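Local structure of transcriptional regulator, putative (Vibrio cholerae O1 biovar eltor str. N16961, 3BJN) at residues G120-S125 / A142-V147; R53-Q58 / E116-V121. The protein probably acts as an IclR-family DNA-binding transcription factor, of which this chain is the C-terminal, GAF-like effector-type domain rather than the DNA-binding part. All blocks are in the same frame, centred on the assembly; numbering follows the deposited sequence.

Contact 1: residues G120-S125 / A142-V147; sequences GVSGIS and APAHRV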
ATOM      1  N   GLY A 120      13.979   9.131  -1.827  1.00 16.58           N
ATOM      2  CA  GLY A 120      14.379   9.023  -0.414  1.00 16.19           C
ATOM      3  C   GLY A 120      13.300   8.487   0.512  1.00 17.37           C
ATOM      4  O   GLY A 120      13.539   8.376   1.716  1.00 16.62           O
ATOM      5  N   VAL A 121      12.131   8.175  -0.055  1.00 15.90           N
ATOM      6  CA  VAL A 121      11.004   7.609   0.725  1.00 16.55           C
ATOM      7  C   VAL A 121      10.733   6.205   0.215  1.00 16.79           C
ATOM      8  O   VAL A 121      10.746   5.973  -1.020  1.00 17.35           O
ATOM      9  CB  VAL A 121       9.720   8.474   0.597  1.00 15.94           C
ATOM     10  CG1 VAL A 121       8.622   7.969   1.586  1.00 17.26           C
ATOM     11  CG2 VAL A 121      10.001   9.943   0.873  1.00 18.15           C
ATOM     12  N   SER A 122      10.516   5.282   1.165  1.00 17.41           N
ATOM     13  CA  SER A 122      10.227   3.866   0.852  1.00 18.09           C
ATOM     14  C   SER A 122       8.784   3.545   1.221  1.00 18.90           C
ATOM     15  O   SER A 122       8.158   4.287   2.012  1.00 19.99           O
ATOM     16  CB  SER A 122      11.199   2.966   1.625  1.00 19.78           C
ATOM     17  OG  SER A 122      12.534   3.176   1.182  1.00 20.45           O
ATOM     18  N   GLY A 123       8.240   2.485   0.637  1.00 18.00           N
ATOM     19  CA  GLY A 123       6.928   1.973   1.005  1.00 18.14           C
ATOM     20  C   GLY A 123       6.975   0.503   1.360  1.00 17.98           C
ATOM     21  O   GLY A 123       7.720  -0.265   0.745  1.00 17.67           O
ATOM     22  N   ILE A 124       6.176   0.115   2.357  1.00 17.29           N
ATOM     23  CA  ILE A 124       6.002  -1.311   2.709  1.00 17.50           C
ATOM     24  C   ILE A 124       4.504  -1.537   2.853  1.00 16.51           C
ATOM     25  O   ILE A 124       3.836  -0.802   3.583  1.00 17.19           O
ATOM     26  CB  ILE A 124       6.770  -1.705   4.014  1.00 17.37           C
ATOM     27  CG1 ILE A 124       8.276  -1.598   3.743  1.00 20.13           C
ATOM     28  CG2 ILE A 124       6.394  -3.134   4.414  1.00 17.85           C
ATOM     29  CD1 ILE A 124       9.226  -1.693   4.977  1.00 20.28           C
ATOM     30  N   SER A 125       3.949  -2.508   2.128  1.00 16.81           N
ATOM     31  CA  SER A 125       2.490  -2.622   2.063  0.50 17.30           C
ATOM     32  C   SER A 125       2.024  -4.063   2.029  1.00 17.23           C
ATOM     33  O   SER A 125       2.724  -4.942   1.515  1.00 17.79           O
ATOM     34  CB  SER A 125       1.929  -1.875   0.848  0.50 18.05           C
ATOM     35  OG  SER A 125       2.501  -0.588   0.734  0.50 20.36           O
ATOM     36  N   ALA A 142       7.894   5.819   4.652  1.00 18.74           N
ATOM     37  CA  ALA A 142       8.902   6.192   5.617  1.00 18.29           C
ATOM     38  C   ALA A 142      10.234   6.486   4.904  1.00 17.62           C
ATOM     39  O   ALA A 142      10.509   5.909   3.846  1.00 17.54           O
ATOM     40  CB  ALA A 142       9.083   5.053   6.623  1.00 19.50           C
ATOM     41  N   PRO A 143      11.053   7.393   5.477  1.00 17.74           N
ATOM     42  CA  PRO A 143      12.333   7.731   4.853  1.00 17.16           C
ATOM     43  C   PRO A 143      13.203   6.474   4.745  1.00 17.69           C
ATOM     44  O   PRO A 143      13.275   5.687   5.699  1.00 17.89           O
ATOM     45  CB  PRO A 143      12.971   8.736   5.841  1.00 17.63           C
ATOM     46  CG  PRO A 143      12.209   8.574   7.117  1.00 20.26           C
ATOM     47  CD  PRO A 143      10.830   8.087   6.755  1.00 18.47           C
ATOM     48  N   ALA A 144      13.878   6.294   3.612  1.00 18.73           N
ATOM     49  CA  ALA A 144      14.788   5.176   3.478  1.00 19.62           C
ATOM     50  C   ALA A 144      15.785   5.135   4.654  1.00 19.85           C
ATOM     51  O   ALA A 144      16.195   4.054   5.079  1.00 21.32           O
ATOM     52  CB  ALA A 144      15.511   5.248   2.141  1.00 19.80           C
ATOM     53  N   HIS A 145      16.146   6.307   5.190  1.00 19.53           N
ATOM     54  CA  HIS A 145      17.135   6.403   6.294  1.00 20.79           C
ATOM     55  C   HIS A 145      16.669   5.545   7.488  1.00 21.02           C
ATOM     56  O   HIS A 145      17.488   4.853   8.142  1.00 23.00           O
ATOM     57  CB  HIS A 145      17.318   7.861   6.741  1.00 20.38           C
ATOM     58  CG  HIS A 145      18.291   8.003   7.858  1.00 22.12           C
ATOM     59  ND1 HIS A 145      19.652   7.884   7.671  1.00 25.06           N
ATOM     60  CD2 HIS A 145      18.105   8.218   9.181  1.00 23.96           C
ATOM     61  CE1 HIS A 145      20.263   8.036   8.835  1.00 22.15           C
ATOM     62  NE2 HIS A 145      19.342   8.223   9.767  1.00 24.11           N
ATOM     63  N   ARG A 146      15.364   5.585   7.761  1.00 20.11           N
ATOM     64  CA  ARG A 146      14.800   4.813   8.875  1.00 20.11           C
ATOM     65  C   ARG A 146      14.390   3.402   8.501  1.00 20.90           C
ATOM     66  O   ARG A 146      14.472   2.492   9.338  1.00 21.78           O
ATOM     67  CB  ARG A 146      13.631   5.558   9.531  1.00 19.38           C
ATOM     68  CG  ARG A 146      14.092   6.846  10.171  1.00 19.76           C
ATOM     69  CD  ARG A 146      13.138   7.355  11.221  1.00 20.87           C
ATOM     70  NE  ARG A 146      11.813   7.654  10.700  1.00 21.71           N
ATOM     71  CZ  ARG A 146      11.415   8.864  10.313  1.00 20.92           C
ATOM     72  NH1 ARG A 146      10.172   9.027   9.874  1.00 21.24           N
ATOM     73  NH2 ARG A 146      12.258   9.894  10.342  1.00 19.25           N
ATOM     74  N   VAL A 147      13.931   3.205   7.269  1.00 20.11           N
ATOM     75  CA  VAL A 147      13.524   1.866   6.834  1.00 21.64           C
ATOM     76  C   VAL A 147      14.718   0.925   6.821  1.00 22.43           C
ATOM     77  O   VAL A 147      14.579  -0.247   7.181  1.00 22.17           O
ATOM     78  CB  VAL A 147      12.821   1.887   5.460  1.00 21.39           C
ATOM     79  CG1 VAL A 147      12.528   0.459   4.980  1.00 23.50           C
ATOM     80  CG2 VAL A 147      11.510   2.694   5.561  1.00 20.22           C
TER
HETATM   81  O   HOH W   1      15.622   9.042   3.599  1.00 17.35           O

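Contact 2: residues R53-Q58 / E116-V121; sequences RCSFVQ and EIDPGV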
ATOM      1  N   ARG A  53       6.974  14.943   4.082  0.50 17.95           N
ATOM      2  CA  ARG A  53       5.977  15.473   3.126  0.50 19.20           C
ATOM      3  C   ARG A  53       5.889  14.745   1.798  0.50 19.49           C
ATOM      4  O   ARG A  53       6.224  15.289   0.740  0.50 18.94           O
ATOM      5  CB  ARG A  53       6.228  16.950   2.832  1.00 20.02           C
ATOM      6  CG  ARG A  53       6.083  17.827   4.077  1.00 22.46           C
ATOM      7  CD  ARG A  53       5.469  19.177   3.820  1.00 28.52           C
ATOM      8  NE  ARG A  53       5.297  19.917   5.073  1.00 32.79           N
ATOM      9  CZ  ARG A  53       4.932  21.199   5.170  1.00 33.70           C
ATOM     10  NH1 ARG A  53       4.685  21.931   4.092  1.00 34.40           N
ATOM     11  NH2 ARG A  53       4.809  21.749   6.369  1.00 36.12           N
ATOM     12  N   CYS A  54       5.394  13.526   1.838  0.50 20.04           N
ATOM     13  CA  CYS A  54       5.377  12.716   0.633  0.50 21.08           C
ATOM     14  C   CYS A  54       4.092  12.842  -0.208  0.50 21.01           C
ATOM     15  O   CYS A  54       3.205  13.650   0.105  1.00 20.78           O
ATOM     16  CB  CYS A  54       5.701  11.277   1.001  1.00 21.69           C
ATOM     17  SG  CYS A  54       4.339  10.356   1.754  1.00 25.86           S
ATOM     18  N   SER A  55       4.022  12.080  -1.298  1.00 20.06           N
ATOM     19  CA  SER A  55       2.962  12.253  -2.277  1.00 20.58           C
ATOM     20  C   SER A  55       1.603  11.713  -1.847  1.00 20.99           C
ATOM     21  O   SER A  55       0.602  12.039  -2.477  1.00 22.59           O
ATOM     22  CB  SER A  55       3.362  11.672  -3.633  1.00 20.97           C
ATOM     23  OG  SER A  55       4.381  12.448  -4.234  1.00 19.98           O
ATOM     24  N   PHE A  56       1.578  10.909  -0.791  1.00 21.18           N
ATOM     25  CA  PHE A  56       0.348  10.298  -0.295  1.00 21.64           C
ATOM     26  C   PHE A  56      -0.355  11.235   0.674  1.00 21.70           C
ATOM     27  O   PHE A  56       0.202  11.611   1.704  1.00 22.46           O
ATOM     28  CB  PHE A  56       0.684   8.965   0.365  1.00 22.22           C
ATOM     29  CG  PHE A  56       1.181   7.947  -0.608  1.00 23.10           C
ATOM     30  CD1 PHE A  56       0.290   7.294  -1.462  1.00 23.81           C
ATOM     31  CD2 PHE A  56       2.539   7.668  -0.713  1.00 20.86           C
ATOM     32  CE1 PHE A  56       0.731   6.363  -2.386  1.00 24.82           C
ATOM     33  CE2 PHE A  56       2.991   6.735  -1.634  1.00 23.27           C
ATOM     34  CZ  PHE A  56       2.074   6.066  -2.474  1.00 23.33           C
ATOM     35  N   VAL A  57      -1.587  11.595   0.322  1.00 20.53           N
ATOM     36  CA  VAL A  57      -2.371  12.569   1.087  1.00 19.29           C
ATOM     37  C   VAL A  57      -3.788  12.003   1.225  1.00 18.38           C
ATOM     38  O   VAL A  57      -4.387  11.588   0.237  1.00 18.25           O
ATOM     39  CB  VAL A  57      -2.422  13.933   0.348  1.00 20.18           C
ATOM     40  CG1 VAL A  57      -3.405  14.916   1.034  1.00 21.38           C
ATOM     41  CG2 VAL A  57      -1.018  14.566   0.298  1.00 20.92           C
ATOM     42  N   GLN A  58      -4.315  11.992   2.446  0.50 18.18           N
ATOM     43  CA  GLN A  58      -5.681  11.536   2.668  0.50 17.16           C
ATOM     44  C   GLN A  58      -6.672  12.248   1.743  0.50 17.27           C
ATOM     45  O   GLN A  58      -6.644  13.481   1.609  0.50 17.22           O
ATOM     46  CB  GLN A  58      -6.091  11.742   4.127  0.50 17.25           C
ATOM     47  CG  GLN A  58      -7.353  10.995   4.471  0.50 15.48           C
ATOM     48  CD  GLN A  58      -7.669  11.025   5.950  0.50 14.45           C
ATOM     49  OE1 GLN A  58      -6.890  10.561   6.787  0.50 12.88           O
ATOM     50  NE2 GLN A  58      -8.838  11.546   6.278  0.50 17.32           N
ATOM     51  N   GLU A 116      10.277   5.076  -5.639  1.00 20.90           N
ATOM     52  CA  GLU A 116       9.551   4.959  -6.926  1.00 21.91           C
ATOM     53  C   GLU A 116       8.634   6.141  -7.137  1.00 22.32           C
ATOM     54  O   GLU A 116       8.270   6.454  -8.286  1.00 23.29           O
ATOM     55  CB  GLU A 116       8.740   3.665  -7.019  1.00 22.71           C
ATOM     56  CG  GLU A 116       9.584   2.400  -6.981  1.00 24.33           C
ATOM     57  CD  GLU A 116       8.777   1.150  -7.207  1.00 26.57           C
ATOM     58  OE1 GLU A 116       7.599   1.273  -7.631  1.00 27.17           O
ATOM     59  OE2 GLU A 116       9.318   0.039  -6.978  1.00 27.40           O
ATOM     60  N   ILE A 117       8.247   6.772  -6.029  1.00 21.40           N
ATOM     61  CA  ILE A 117       7.313   7.903  -6.044  1.00 21.09           C
ATOM     62  C   ILE A 117       7.985   9.208  -5.599  1.00 20.72           C
ATOM     63  O   ILE A 117       7.959  10.192  -6.334  1.00 21.43           O
ATOM     64  CB  ILE A 117       6.048   7.596  -5.216  1.00 21.76           C
ATOM     65  CG1 ILE A 117       5.313   6.404  -5.844  1.00 22.83           C
ATOM     66  CG2 ILE A 117       5.096   8.803  -5.208  1.00 22.13           C
ATOM     67  CD1 ILE A 117       4.232   5.822  -4.975  1.00 24.23           C
ATOM     68  N   ASP A 118       8.599   9.181  -4.405  1.00 18.92           N
ATOM     69  CA  ASP A 118       9.252  10.348  -3.812  1.00 18.49           C
ATOM     70  C   ASP A 118      10.682   9.902  -3.517  1.00 17.46           C
ATOM     71  O   ASP A 118      10.876   8.898  -2.822  1.00 17.04           O
ATOM     72  CB  ASP A 118       8.566  10.720  -2.475  1.00 19.25           C
ATOM     73  CG  ASP A 118       7.131  11.140  -2.650  1.00 19.94           C
ATOM     74  OD1 ASP A 118       6.900  12.076  -3.447  1.00 22.12           O
ATOM     75  OD2 ASP A 118       6.247  10.571  -1.972  1.00 20.10           O
ATOM     76  N   PRO A 119      11.684  10.652  -4.024  1.00 17.92           N
ATOM     77  CA  PRO A 119      13.067  10.286  -3.771  1.00 17.51           C
ATOM     78  C   PRO A 119      13.335  10.211  -2.272  1.00 17.60           C
ATOM     79  O   PRO A 119      12.947  11.119  -1.526  1.00 18.79           O
ATOM     80  CB  PRO A 119      13.860  11.467  -4.392  1.00 17.34           C
ATOM     81  CG  PRO A 119      12.983  11.956  -5.484  1.00 21.02           C
ATOM     82  CD  PRO A 119      11.586  11.856  -4.863  1.00 18.22           C
ATOM     83  N   GLY A 120      13.979   9.131  -1.827  1.00 16.58           N
ATOM     84  CA  GLY A 120      14.379   9.023  -0.414  1.00 16.19           C
ATOM     85  C   GLY A 120      13.300   8.487   0.512  1.00 17.37           C
ATOM     86  O   GLY A 120      13.539   8.376   1.716  1.00 16.62           O
ATOM     87  N   VAL A 121      12.131   8.175  -0.055  1.00 15.90           N
ATOM     88  CA  VAL A 121      11.004   7.609   0.725  1.00 16.55           C
ATOM     89  C   VAL A 121      10.733   6.205   0.215  1.00 16.79           C
ATOM     90  O   VAL A 121      10.746   5.973  -1.020  1.00 17.35           O
ATOM     91  CB  VAL A 121       9.720   8.474   0.597  1.00 15.94           C
ATOM     92  CG1 VAL A 121       8.622   7.969   1.586  1.00 17.26           C
ATOM     93  CG2 VAL A 121      10.001   9.943   0.873  1.00 18.15           C
TER
HETATM   94  O   HOH W   2       7.570  14.796  -1.837  1.00 43.29           O

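Contact 1: residues G120-S125 / A142-V147
Ser122 and Ala142 form an antiparallel hydrogen-bonded pair near the open end of the hairpin made by strands 121-130 and 133-143. Ser122 N gives a nearly straight bond to Ala142 O (2.8 Å, 174° at the hydrogen), and Ala142 N returns a longer one to Ser122 O (3.1 Å). The ladder then runs into a helix start: Ala144 N, in the first turn, donates to Gly120 O at 2.8 Å and comes from above the carbonyl plane, 38° out of it.

The apolar packing lies on the buried side, where Ser122, Ile124 and Val147 are all shielded from solvent. There CB of Ser122 lies 4.0 Å from Val147 CG2, while Ile124 and Val147 reach toward each other tip to tip, CD1 of Ile124 meeting CG1 of Val147 at 3.9 Å. Val147 holds CG1 anti to its backbone N (chi1 175°), which sends one methyl to each of these two strand residues. The opposite end is the solvent side: Gly120 and His145 are exposed, and a water that donates to Gly120 O and accepts from His145 N bridges loop and helix.

Pro143 is the N-cap residue, so strand 133-143 passes directly into helix 144-163. Strand 111-114 flanks the other edge of 121-130, with Thr114 against Ser122 and Val112 against Ile124, and Ile154 and Ile155 of helix 144-163 extend the cover over Ile124.

Contact 2: residues R53-Q58 / E116-V121
Cys54 and Ser55 meet the carboxylate of Asp118, which opens a type II beta turn running from Asp118 to Val121. This is a loop-to-loop contact: residues 53-58 belong to the connection between strands 39-45 and 61-63, and residues 116-121 lead from strand 111-114 into strand 121-130. The turn is closed by Val121 N donating to Asp118 O at 3.1 Å.

Arg53 takes part through its backbone, its carbonyl O accepting from a water that also donates to Asp118 OD1. Cys54 follows; in the conformer described, CB rather than SG is the nearer atom to Asp118 OD2, with CB 3.1 Å from that oxygen. On another flank, the same CB is only loosely approached by Val121 CG1, at 4.5 Å.

Ser55 grips both carboxylate oxygens. Its backbone N reaches Asp118 OD2 at 2.8 Å, on the syn side but 25° out of the carboxylate plane. Its hydroxyl supplies the second half of the clamp, OG donating to the syn lone pair of Asp118 OD1 at 2.7 Å. The two-point hold, one bond from main chain and one from side chain, should restrict rotation of the carboxylate, and the donors would probably favour its charged form. The CB of Ser55 also rests on Ile117 CG2 at 3.7 Å.

Phe56 comes next, its side chain crossing that of Ile117 at about a right angle. Gln62 of strand 61-63 touches Ser55 and Phe56, while Arg66 lies against Ile117. Beside the polar grip there is thus a tight apolar touch: Ile117 CD1 approaches the ring of Phe56 obliquely, closest to CZ at 3.3 Å.

In the fold
Contacts 1 and 2 share Gly120 and Val121, and their centres are about 9 Å apart. Contact 1 is partly buried, with four of its eight touching residues buried; contact 2 is a surface contact whose six touching residues are all partly exposed. The difference shows in the chemistry: sheet hydrogen bonds and methyl packing join a hairpin to the helix following it in contact 1, whereas a carboxylate clamp ties two loops in contact 2. Val121 pairs with Pro143 through its backbone, and its CG1 lies between Ala142 and Cys54. The turn 118-121, whose first residue Asp118 carries contact 2, runs straight into strand 121-130 of contact 1.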